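Local coordinates for conserved membrane protein (Chlamydia abortus, PDB 6GZU) that combines deubiquitinating and acetyltransferase activities as a CE-clan effector enzyme of the pathogen and induces Golgi fragmentation in host cells, at residues 56-61 and 77-82; 40-45 and 87-92. All blocks are in the same frame, centred on the assembly; numbering follows the deposited sequence.

This chain is the C-terminal portion of a longer membrane protein and carries Ulp1-type (C48) protease family sequence. Interaction 1 builds most of a zinc site. His60 comes from segment 56-61, Cys78 and His80 from segment 77-82, and Cys95 completes the set. Interaction 2 joins segments 40-45 and 87-92 next to it; the centres of the two contacts lie about 11 Å apart. Tyr87 connects them: its ring packs edge-to-face with both His79 and His80. Tyr87 CZ lies 3.8 Å from His80 CD2. The Tyr87 side chain stays about 8 Å from the zinc at its nearest atoms, so it is a second-shell neighbour. Four protein ligands around the metal are consistent with a structural zinc.

Interaction 1 (56-61 and 77-82); sequences LKDLHL and QCHHQN. With ZN (zinc ion), chain C.
His60 and His80 meet at the zinc ion. His60 NE2 binds the zinc at 2.0 Å, and His80 ND1 binds the same zinc at 2.0 Å. The two ring planes stand almost perpendicular, at 89°. Cys78 adds its SG, which stands anti to its backbone N (chi1 172°), where it reaches both the zinc and the N-H of His80. Cys95 supplies the fourth ligand. The edge of the His60 ring also packs on the Cys78 backbone, with His60 CD2 3.4 Å from Cys78 CA.

The next shell holds these ligands in place. His80 NE2 donates to Asp58 OD1 at 2.7 Å, with an N-H...O angle of 169°. The acceptor lies close to the imidazole plane. On the carboxylate, OD1 is approached on its anti side, well out of the carboxylate plane. Together with the zinc bond it fixes the rotation of the His80 ring, and it would be expected to polarise the ring toward the metal. Asp58 OD2 is held in turn by Tyr103 OH. Asp58 O lies above one face of the His60 ring, toward its rim. His80 N donates to Cys78 SG at 3.3 Å, which should ease the charge on the sulfur.

Farther out, Lys57 bends over His79. Its CE lies over a face of that ring in a CH-pi contact, 3.6 Å from His79 CD2. Water 1 links His79 NE2 to Asp58 OD1, the second bond being weak.

His60 also closes the helix. With positive phi it is the C-prime residue of a Schellman motif, in which Leu61 N bonds to Leu56 O and His60 N to Lys57 O. The site therefore lies at the C-terminal end of helix 51-58. Phe38 of strand 37-38 meets the His80 ring, Tyr103 belongs to strand 100-107, and helix 159-174 touches Leu56, Leu59 and Leu61.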
ATOM      1  N   LEU A  56      10.854  -2.638  -4.358  1.00 20.68           N
ATOM      2  CA  LEU A  56      12.310  -2.741  -4.434  1.00 20.09           C
ATOM      3  C   LEU A  56      12.981  -1.384  -4.447  1.00 20.94           C
ATOM      4  O   LEU A  56      13.972  -1.174  -3.731  1.00 21.99           O
ATOM      5  CB  LEU A  56      12.748  -3.540  -5.657  1.00 20.95           C
ATOM      6  CG  LEU A  56      12.278  -4.986  -5.666  1.00 23.55           C
ATOM      7  CD1 LEU A  56      12.547  -5.688  -7.026  1.00 25.38           C
ATOM      8  CD2 LEU A  56      13.012  -5.736  -4.555  1.00 24.81           C
ATOM      9  N   LYS A  57      12.433  -0.422  -5.183  1.00 20.67           N
ATOM     10  CA  LYS A  57      13.044   0.924  -5.184  1.00 21.54           C
ATOM     11  C   LYS A  57      12.917   1.561  -3.801  1.00 22.32           C
ATOM     12  O   LYS A  57      13.859   2.201  -3.315  1.00 22.91           O
ATOM     13  CB  LYS A  57      12.412   1.844  -6.239  1.00 23.80           C
ATOM     14  CG  LYS A  57      12.840   1.514  -7.690  1.00 27.33           C
ATOM     15  CD  LYS A  57      12.046   2.338  -8.713  1.00 33.35           C
ATOM     16  CE  LYS A  57      12.338   3.838  -8.548  1.00 38.30           C
ATOM     17  NZ  LYS A  57      13.810   4.147  -8.652  1.00 43.18           N
ATOM     18  N   ASP A  58      11.779   1.384  -3.127  1.00 20.77           N
ATOM     19  CA  ASP A  58      11.625   2.048  -1.815  1.00 21.26           C
ATOM     20  C   ASP A  58      12.539   1.457  -0.743  1.00 20.84           C
ATOM     21  O   ASP A  58      12.923   2.149   0.192  1.00 22.47           O
ATOM     22  CB  ASP A  58      10.154   2.018  -1.361  1.00 20.39           C
ATOM     23  CG  ASP A  58       9.301   2.949  -2.146  1.00 21.23           C
ATOM     24  OD1 ASP A  58       9.839   3.975  -2.600  1.00 21.54           O
ATOM     25  OD2 ASP A  58       8.103   2.711  -2.287  1.00 20.53           O
ATOM     26  N   LEU A  59      12.951   0.195  -0.920  1.00 21.70           N
ATOM     27  CA  LEU A  59      13.925  -0.432  -0.014  1.00 22.89           C
ATOM     28  C   LEU A  59      15.351  -0.289  -0.518  1.00 24.69           C
ATOM     29  O   LEU A  59      16.277  -0.928   0.023  1.00 26.52           O
ATOM     30  CB  LEU A  59      13.600  -1.929   0.140  1.00 23.93           C
ATOM     31  CG  LEU A  59      12.237  -2.105   0.835  1.00 23.05           C
ATOM     32  CD1 LEU A  59      11.795  -3.596   0.730  1.00 24.99           C
ATOM     33  CD2 LEU A  59      12.408  -1.676   2.249  1.00 23.44           C
ATOM     34  N   HIS A  60      15.554   0.555  -1.529  1.00 23.92           N
ATOM     35  CA  HIS A  60      16.891   0.777  -2.136  1.00 24.90           C
ATOM     36  C   HIS A  60      17.563  -0.478  -2.657  1.00 24.81           C
ATOM     37  O   HIS A  60      18.801  -0.607  -2.586  1.00 26.41           O
ATOM     38  CB  HIS A  60      17.785   1.553  -1.161  1.00 28.82           C
ATOM     39  CG  HIS A  60      17.085   2.744  -0.573  1.00 30.98           C
ATOM     40  ND1 HIS A  60      16.494   2.729   0.676  1.00 35.87           N
ATOM     41  CD2 HIS A  60      16.802   3.956  -1.096  1.00 31.34           C
ATOM     42  CE1 HIS A  60      15.946   3.909   0.928  1.00 34.26           C
ATOM     43  NE2 HIS A  60      16.121   4.676  -0.130  1.00 33.72           N
ATOM     44  N   LEU A  61      16.743  -1.388  -3.176  1.00 24.16           N
ATOM     45  CA  LEU A  61      17.185  -2.630  -3.755  1.00 24.83           C
ATOM     46  C   LEU A  61      17.100  -2.641  -5.266  1.00 27.80           C
ATOM     47  O   LEU A  61      17.214  -3.699  -5.882  1.00 29.56           O
ATOM     48  CB  LEU A  61      16.356  -3.774  -3.193  1.00 24.12           C
ATOM     49  CG  LEU A  61      16.642  -4.048  -1.710  1.00 23.25           C
ATOM     50  CD1 LEU A  61      15.586  -4.966  -1.156  1.00 23.89           C
ATOM     51  CD2 LEU A  61      17.998  -4.641  -1.532  1.00 26.83           C
ATOM     52  N   GLN A  77      21.126   4.667  -4.319  1.00 40.78           N
ATOM     53  CA  GLN A  77      20.056   4.536  -5.313  1.00 40.25           C
ATOM     54  C   GLN A  77      18.792   5.241  -4.897  1.00 39.85           C
ATOM     55  O   GLN A  77      17.785   5.169  -5.588  1.00 43.61           O
ATOM     56  CB  GLN A  77      19.739   3.060  -5.569  1.00 41.51           C
ATOM     57  CG  GLN A  77      20.983   2.245  -5.815  1.00 44.40           C
ATOM     58  CD  GLN A  77      21.621   2.520  -7.161  1.00 47.20           C
ATOM     59  OE1 GLN A  77      21.023   3.134  -8.044  1.00 48.32           O
ATOM     60  NE2 GLN A  77      22.836   2.038  -7.329  1.00 48.46           N
ATOM     61  N   CYS A  78      18.834   5.920  -3.763  1.00 37.48           N
ATOM     62  CA  CYS A  78      17.636   6.502  -3.184  1.00 36.43           C
ATOM     63  C   CYS A  78      16.981   7.570  -4.047  1.00 36.23           C
ATOM     64  O   CYS A  78      17.616   8.564  -4.389  1.00 38.62           O
ATOM     65  CB  CYS A  78      18.011   7.100  -1.846  1.00 35.78           C
ATOM     66  SG  CYS A  78      16.713   8.019  -1.162  1.00 35.52           S
ATOM     67  N   HIS A  79      15.691   7.410  -4.341  1.00 36.01           N
ATOM     68  CA  HIS A  79      14.939   8.411  -5.103  1.00 36.66           C
ATOM     69  C   HIS A  79      13.951   9.204  -4.207  1.00 35.96           C
ATOM     70  O   HIS A  79      13.051   9.958  -4.689  1.00 37.41           O
ATOM     71  CB  HIS A  79      14.222   7.734  -6.275  1.00 37.79           C
ATOM     72  CG  HIS A  79      13.093   6.841  -5.865  1.00 36.75           C
ATOM     73  ND1 HIS A  79      13.178   5.962  -4.805  1.00 38.35           N
ATOM     74  CD2 HIS A  79      11.845   6.691  -6.371  1.00 36.43           C
ATOM     75  CE1 HIS A  79      12.022   5.332  -4.660  1.00 36.44           C
ATOM     76  NE2 HIS A  79      11.206   5.735  -5.612  1.00 35.19           N
ATOM     77  N   HIS A  80      14.113   9.055  -2.892  1.00 33.90           N
ATOM     78  CA  HIS A  80      13.215   9.715  -1.932  1.00 32.67           C
ATOM     79  C   HIS A  80      13.564  11.104  -1.502  1.00 37.05           C
ATOM     80  O   HIS A  80      12.737  11.770  -0.877  1.00 40.79           O
ATOM     81  CB  HIS A  80      13.092   8.899  -0.659  1.00 31.73           C
ATOM     82  CG  HIS A  80      12.698   7.482  -0.900  1.00 30.36           C
ATOM     83  ND1 HIS A  80      13.554   6.427  -0.656  1.00 30.42           N
ATOM     84  CD2 HIS A  80      11.544   6.952  -1.377  1.00 28.17           C
ATOM     85  CE1 HIS A  80      12.926   5.298  -0.968  1.00 27.48           C
ATOM     86  NE2 HIS A  80      11.717   5.594  -1.428  1.00 26.90           N
ATOM     87  N   GLN A  81      14.767  11.542  -1.797  1.00 38.44           N
ATOM     88  CA  GLN A  81      15.161  12.868  -1.351  1.00 40.90           C
ATOM     89  C   GLN A  81      14.928  13.912  -2.448  1.00 44.13           C
ATOM     90  O   GLN A  81      15.045  13.621  -3.646  1.00 46.70           O
ATOM     91  CB  GLN A  81      16.597  12.821  -0.815  1.00 42.15           C
ATOM     92  CG  GLN A  81      16.699  11.935   0.446  1.00 42.83           C
ATOM     93  N   ASN A  82      14.565  15.120  -2.036  1.00 45.12           N
ATOM     94  CA  ASN A  82      14.376  16.211  -2.986  1.00 44.88           C
ATOM     95  C   ASN A  82      13.332  15.880  -4.053  1.00 41.36           C
ATOM     96  O   ASN A  82      13.424  16.313  -5.198  1.00 42.35           O
ATOM     97  CB  ASN A  82      15.718  16.582  -3.625  1.00 48.11           C
ATOM     98  CG  ASN A  82      15.850  18.047  -3.862  1.00 49.47           C
TER
HETATM   99 ZN    ZN C 402      15.486   6.542   0.012  1.00 35.40          ZN
HETATM  100  O   HOH W   1       9.234   3.184  -5.321  1.00 24.55           O

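Interaction 2 (40-45 and 87-92); sequences PSLYTP and YPHLAD
Leu42 packs against Pro88 and His89, and this is the tight part of the contact. Leu42 CD1 lies 3.7 Å from Pro88 CG. The same methyl is 3.7 Å from His89 ND1. Leu42 CD2 makes an off-centre CH-pi contact, 4.3 Å from the centroid of the His89 ring. Within its own segment, Leu90 CG lies over one face of that imidazole, toward the rim. Val257 and Ser24, from helices 252-257 and 20-33, touch Leu42 as well.

The other half is looser. No direct hydrogen bond joins the two segments. Tyr87 CE1 comes to 3.6 Å from Ser41 N, but the polar link runs through water 2. Ser41 N donates to this water at 3.1 Å. The water lies in the plane of the Tyr87 ring, 2.7 Å from Tyr87 OH. Beyond Leu42 the chain turns outward, and Tyr43 and Thr44 are exposed. Ser41 OG, placed anti to the backbone N (chi1 169°), accepts from Tyr43 N at 2.9 Å in an ST turn and also from Thr44 N. Asp86, just before segment 87-92, bonds to the same OG through OD1 and to the Leu42 backbone.

His89 NE2 bonds to Val39 O, so that nitrogen carries its proton. His89 ND1 is buried against Leu42 without a polar partner. This is consistent with a neutral imidazole that serves here largely as an apolar surface.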
ATOM      1  N   PRO A  40       4.120   5.451   0.432  1.00 20.15           N
ATOM      2  CA  PRO A  40       4.704   5.523  -0.906  1.00 21.12           C
ATOM      3  C   PRO A  40       4.235   6.723  -1.690  1.00 20.46           C
ATOM      4  O   PRO A  40       3.599   7.631  -1.147  1.00 22.60           O
ATOM      5  CB  PRO A  40       4.232   4.217  -1.576  1.00 21.26           C
ATOM      6  CG  PRO A  40       2.856   4.000  -0.972  1.00 22.70           C
ATOM      7  CD  PRO A  40       3.033   4.456   0.511  1.00 20.14           C
ATOM      8  N   SER A  41       4.538   6.742  -2.976  1.00 20.25           N
ATOM      9  CA  SER A  41       4.327   7.946  -3.783  1.00 20.63           C
ATOM     10  C   SER A  41       2.924   8.508  -3.659  1.00 21.31           C
ATOM     11  O   SER A  41       1.939   7.781  -3.783  1.00 23.86           O
ATOM     12  CB  SER A  41       4.541   7.594  -5.245  1.00 22.13           C
ATOM     13  OG  SER A  41       4.103   8.671  -6.060  1.00 23.23           O
ATOM     14  N   LEU A  42       2.827   9.810  -3.417  1.00 22.74           N
ATOM     15  CA  LEU A  42       1.526  10.492  -3.366  1.00 22.89           C
ATOM     16  C   LEU A  42       1.020  10.807  -4.769  1.00 26.63           C
ATOM     17  O   LEU A  42      -0.113  11.290  -4.935  1.00 28.32           O
ATOM     18  CB  LEU A  42       1.621  11.792  -2.565  1.00 23.57           C
ATOM     19  CG  LEU A  42       2.241  11.704  -1.169  1.00 24.86           C
ATOM     20  CD1 LEU A  42       2.154  13.057  -0.454  1.00 23.88           C
ATOM     21  CD2 LEU A  42       1.571  10.614  -0.315  1.00 25.90           C
ATOM     22  N   TYR A  43       1.838  10.527  -5.780  1.00 25.49           N
ATOM     23  CA  TYR A  43       1.537  10.907  -7.160  1.00 28.59           C
ATOM     24  C   TYR A  43       1.092   9.734  -8.064  1.00 28.77           C
ATOM     25  O   TYR A  43       0.193   9.892  -8.905  1.00 31.36           O
ATOM     26  CB  TYR A  43       2.767  11.583  -7.755  1.00 32.72           C
ATOM     27  CG  TYR A  43       2.570  12.159  -9.116  1.00 37.35           C
ATOM     28  CD1 TYR A  43       1.737  13.246  -9.308  1.00 40.43           C
ATOM     29  CD2 TYR A  43       3.254  11.649 -10.209  1.00 41.66           C
ATOM     30  CE1 TYR A  43       1.566  13.806 -10.570  1.00 43.50           C
ATOM     31  CE2 TYR A  43       3.085  12.193 -11.475  1.00 44.57           C
ATOM     32  CZ  TYR A  43       2.238  13.269 -11.643  1.00 45.70           C
ATOM     33  OH  TYR A  43       2.074  13.812 -12.899  1.00 49.12           O
ATOM     34  N   THR A  44       1.718   8.562  -7.907  1.00 28.33           N
ATOM     35  CA  THR A  44       1.447   7.403  -8.768  1.00 28.57           C
ATOM     36  C   THR A  44       1.045   6.201  -7.919  1.00 25.03           C
ATOM     37  O   THR A  44       1.873   5.666  -7.164  1.00 26.44           O
ATOM     38  CB  THR A  44       2.707   7.037  -9.606  1.00 30.41           C
ATOM     39  OG1 THR A  44       3.156   8.196 -10.334  1.00 34.54           O
ATOM     40  CG2 THR A  44       2.420   5.882 -10.577  1.00 31.03           C
ATOM     41  N   PRO A  45      -0.212   5.730  -8.042  1.00 23.32           N
ATOM     42  CA  PRO A  45      -0.570   4.480  -7.336  1.00 21.99           C
ATOM     43  C   PRO A  45       0.160   3.308  -7.972  1.00 21.19           C
ATOM     44  O   PRO A  45       0.595   3.414  -9.124  1.00 22.89           O
ATOM     45  CB  PRO A  45      -2.071   4.281  -7.643  1.00 24.34           C
ATOM     46  CG  PRO A  45      -2.508   5.586  -8.308  1.00 25.36           C
ATOM     47  CD  PRO A  45      -1.310   6.264  -8.871  1.00 25.16           C
ATOM     48  N   TYR A  87       7.288  12.342  -3.079  1.00 22.86           N
ATOM     49  CA  TYR A  87       7.665  12.173  -1.667  1.00 23.27           C
ATOM     50  C   TYR A  87       7.884  13.466  -0.904  1.00 24.32           C
ATOM     51  O   TYR A  87       8.896  13.600  -0.233  1.00 25.63           O
ATOM     52  CB  TYR A  87       8.930  11.285  -1.524  1.00 23.78           C
ATOM     53  CG  TYR A  87       8.847   9.997  -2.310  1.00 23.36           C
ATOM     54  CD1 TYR A  87       8.011   8.970  -1.905  1.00 23.90           C
ATOM     55  CD2 TYR A  87       9.623   9.800  -3.470  1.00 23.50           C
ATOM     56  CE1 TYR A  87       7.920   7.788  -2.639  1.00 22.61           C
ATOM     57  CE2 TYR A  87       9.539   8.617  -4.217  1.00 24.86           C
ATOM     58  CZ  TYR A  87       8.687   7.625  -3.785  1.00 23.12           C
ATOM     59  OH  TYR A  87       8.583   6.482  -4.526  1.00 25.51           O
ATOM     60  N   PRO A  88       6.931  14.399  -0.944  1.00 24.46           N
ATOM     61  CA  PRO A  88       7.185  15.621  -0.167  1.00 25.31           C
ATOM     62  C   PRO A  88       7.226  15.319   1.333  1.00 24.70           C
ATOM     63  O   PRO A  88       7.887  16.036   2.086  1.00 26.50           O
ATOM     64  CB  PRO A  88       5.970  16.490  -0.495  1.00 24.95           C
ATOM     65  CG  PRO A  88       4.867  15.478  -0.890  1.00 23.40           C
ATOM     66  CD  PRO A  88       5.609  14.384  -1.596  1.00 23.88           C
ATOM     67  N   HIS A  89       6.536  14.250   1.749  1.00 24.73           N
ATOM     68  CA  HIS A  89       6.445  13.857   3.155  1.00 25.70           C
ATOM     69  C   HIS A  89       7.738  13.187   3.653  1.00 27.53           C
ATOM     70  O   HIS A  89       7.871  12.925   4.854  1.00 29.95           O
ATOM     71  CB  HIS A  89       5.250  12.925   3.356  1.00 23.92           C
ATOM     72  CG  HIS A  89       5.294  11.718   2.475  1.00 22.85           C
ATOM     73  ND1 HIS A  89       5.258  11.799   1.094  1.00 21.68           N
ATOM     74  CD2 HIS A  89       5.386  10.404   2.780  1.00 23.72           C
ATOM     75  CE1 HIS A  89       5.323  10.580   0.589  1.00 21.79           C
ATOM     76  NE2 HIS A  89       5.382   9.714   1.592  1.00 23.03           N
ATOM     77  N   LEU A  90       8.659  12.869   2.739  1.00 27.00           N
ATOM     78  CA  LEU A  90       9.941  12.249   3.123  1.00 27.70           C
ATOM     79  C   LEU A  90      11.102  13.226   3.070  1.00 30.13           C
ATOM     80  O   LEU A  90      12.223  12.870   3.438  1.00 32.00           O
ATOM     81  CB  LEU A  90      10.282  11.063   2.213  1.00 27.66           C
ATOM     82  CG  LEU A  90       9.256   9.925   2.271  1.00 28.39           C
ATOM     83  CD1 LEU A  90       9.659   8.748   1.374  1.00 28.61           C
ATOM     84  CD2 LEU A  90       9.012   9.488   3.736  1.00 30.19           C
ATOM     85  N   ALA A  91      10.842  14.462   2.643  1.00 32.20           N
ATOM     86  CA  ALA A  91      11.881  15.494   2.551  1.00 34.24           C
ATOM     87  C   ALA A  91      12.673  15.666   3.861  1.00 36.52           C
ATOM     88  O   ALA A  91      13.890  15.887   3.844  1.00 39.17           O
ATOM     89  CB  ALA A  91      11.286  16.828   2.108  1.00 35.07           C
ATOM     90  N   ASP A  92      11.993  15.528   5.000  1.00 37.82           N
ATOM     91  CA  ASP A  92      12.621  15.662   6.317  1.00 41.22           C
ATOM     92  C   ASP A  92      12.707  14.346   7.125  1.00 44.10           C
ATOM     93  O   ASP A  92      12.943  14.388   8.338  1.00 46.78           O
ATOM     94  CB  ASP A  92      11.864  16.709   7.147  1.00 41.39           C
TER
HETATM   95  O   HOH W   2       6.779   4.700  -3.630  1.00 20.39           O